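Local coordinates for uncharacterized protein AF_0924 (PDB 3DT5) that is of unknown function but probably acts at the cell membrane, this chain being the C-terminal domain of a predicted transmembrane protein, with a bound calcium ion, at residues Ala58-Leu62 with Val100-Glu104. Numbering follows the deposited sequence. Where two conformers were deposited one is given.
Sequences AGNNL and VLWEE
The N-terminal turn of helix 60-65, with Gly59 at its N-cap, is closed by the carboxylate of Glu104, which reaches across from the long helix 88-116. Glu104 OE2 accepts a hydrogen bond from Gly59 N at 3.0 Å on its syn side, 26° out of the carboxylate plane. Glu104 OE1 lies 3.0 Å from Leu62 N, which donates from well above that plane (52°), and a water 2.6 Å from Glu104 OE1 passes the link on to Asn61 N. Amides at the helix start, which have no carbonyl partner inside the helix, are in this way met by the carboxylate (Gly59, Leu62) or through the water (Asn61), and the positive end of the helix dipole probably steadies the negative charge. Glu104 runs extended beyond CG, which carries its CD to 3.4 Å from Leu62 CB. Leu62 lays CD2 3.8 Å from Leu101 CD1 and CD1 4.0 Å from Val100 CG1. A glutamine here has one acceptor fewer and no charge, and would probably leave the N-H of Gly59 or Leu62 without its carboxylate mate. Tyr27 OH of helix 16-35 also hydrogen-bonds with Glu104 OE2 and Gly59 N, while Phe26 packs on Leu62, joining all three helices.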
loop_
_atom_site.group_PDB
_atom_site.type_symbol
_atom_site.label_atom_id
_atom_site.label_comp_id
_atom_site.label_asym_id
_atom_site.label_seq_id
_atom_site.Cartn_x
_atom_site.Cartn_y
_atom_site.Cartn_z
ATOM N N ALA A 58 -1.592 4.605 -9.480
ATOM C CA ALA A 58 -0.202 4.421 -9.007
ATOM C C ALA A 58 0.772 5.178 -9.977
ATOM O O ALA A 58 0.476 5.316 -11.182
ATOM C CB ALA A 58 0.139 2.937 -8.982
ATOM N N GLY A 59 1.916 5.601 -9.446
ATOM C CA GLY A 59 3.011 6.151 -10.255
ATOM C C GLY A 59 3.737 5.048 -11.020
ATOM O O GLY A 59 3.638 3.852 -10.682
ATOM N N ASN A 60 4.403 5.418 -12.100
ATOM C CA ASN A 60 5.036 4.409 -12.967
ATOM C C ASN A 60 6.128 3.641 -12.226
ATOM O O ASN A 60 6.295 2.461 -12.497
ATOM C CB ASN A 60 5.620 5.066 -14.250
ATOM C CG ASN A 60 4.524 5.493 -15.247
ATOM O OD1 ASN A 60 3.332 5.565 -14.867
ATOM N ND2 ASN A 60 4.908 5.734 -16.536
ATOM N N ASN A 61 6.827 4.292 -11.259
ATOM C CA ASN A 61 7.918 3.624 -10.523
ATOM C C ASN A 61 7.327 2.432 -9.730
ATOM O O ASN A 61 7.847 1.307 -9.766
ATOM C CB ASN A 61 8.600 4.527 -9.473
ATOM C CG ASN A 61 9.328 5.681 -10.060
ATOM O OD1 ASN A 61 9.469 5.794 -11.259
ATOM N ND2 ASN A 61 9.806 6.590 -9.168
ATOM N N LEU A 62 6.256 2.696 -9.000
ATOM C CA LEU A 62 5.574 1.644 -8.246
ATOM C C LEU A 62 4.985 0.537 -9.134
ATOM O O LEU A 62 5.120 -0.642 -8.805
ATOM C CB LEU A 62 4.445 2.269 -7.357
ATOM C CG LEU A 62 3.673 1.226 -6.529
ATOM C CD1 LEU A 62 4.599 0.387 -5.578
ATOM C CD2 LEU A 62 2.576 1.920 -5.736
ATOM N N VAL A 100 8.677 1.119 -1.987
ATOM C CA VAL A 100 8.380 2.027 -3.123
ATOM C C VAL A 100 7.036 2.757 -2.957
ATOM O O VAL A 100 6.960 3.950 -3.219
ATOM C CB VAL A 100 8.424 1.305 -4.507
ATOM C CG1 VAL A 100 8.081 2.281 -5.633
ATOM C CG2 VAL A 100 9.840 0.747 -4.748
ATOM N N LEU A 101 5.989 2.041 -2.556
ATOM C CA LEU A 101 4.699 2.664 -2.262
ATOM C C LEU A 101 4.822 3.829 -1.252
ATOM O O LEU A 101 4.236 4.921 -1.422
ATOM C CB LEU A 101 3.775 1.583 -1.683
ATOM C CG LEU A 101 2.405 1.992 -1.072
ATOM C CD1 LEU A 101 1.481 2.422 -2.175
ATOM C CD2 LEU A 101 1.808 0.754 -0.312
ATOM N N TRP A 102 5.589 3.592 -0.185
ATOM C CA TRP A 102 5.779 4.612 0.837
ATOM C C TRP A 102 6.518 5.823 0.232
ATOM O O TRP A 102 6.111 6.975 0.406
ATOM C CB TRP A 102 6.563 4.055 2.035
ATOM C CG TRP A 102 6.694 5.130 3.100
ATOM C CD1 TRP A 102 7.819 5.899 3.405
ATOM C CD2 TRP A 102 5.637 5.618 3.927
ATOM N NE1 TRP A 102 7.498 6.799 4.411
ATOM C CE2 TRP A 102 6.179 6.645 4.750
ATOM C CE3 TRP A 102 4.292 5.248 4.104
ATOM C CZ2 TRP A 102 5.406 7.331 5.695
ATOM C CZ3 TRP A 102 3.524 5.944 5.054
ATOM C CH2 TRP A 102 4.091 6.961 5.833
ATOM N N GLU A 103 7.609 5.601 -0.491
ATOM C CA GLU A 103 8.301 6.737 -1.136
ATOM C C GLU A 103 7.360 7.529 -2.065
ATOM O O GLU A 103 7.342 8.786 -2.051
ATOM C CB GLU A 103 9.566 6.273 -1.861
ATOM C CG GLU A 103 10.651 5.672 -0.923
ATOM C CD GLU A 103 11.025 6.557 0.288
ATOM O OE1 GLU A 103 11.084 6.049 1.447
ATOM O OE2 GLU A 103 11.282 7.765 0.086
ATOM N N GLU A 104 6.591 6.826 -2.891
ATOM C CA GLU A 104 5.630 7.536 -3.786
ATOM C C GLU A 104 4.608 8.320 -2.991
ATOM O O GLU A 104 4.279 9.432 -3.333
ATOM C CB GLU A 104 4.827 6.604 -4.699
ATOM C CG GLU A 104 5.618 6.068 -5.845
ATOM C CD GLU A 104 4.771 5.586 -6.993
ATOM O OE1 GLU A 104 5.415 5.369 -8.037
ATOM O OE2 GLU A 104 3.518 5.353 -6.911
HETATM O O HOH W 1 6.537 6.911 -9.824
#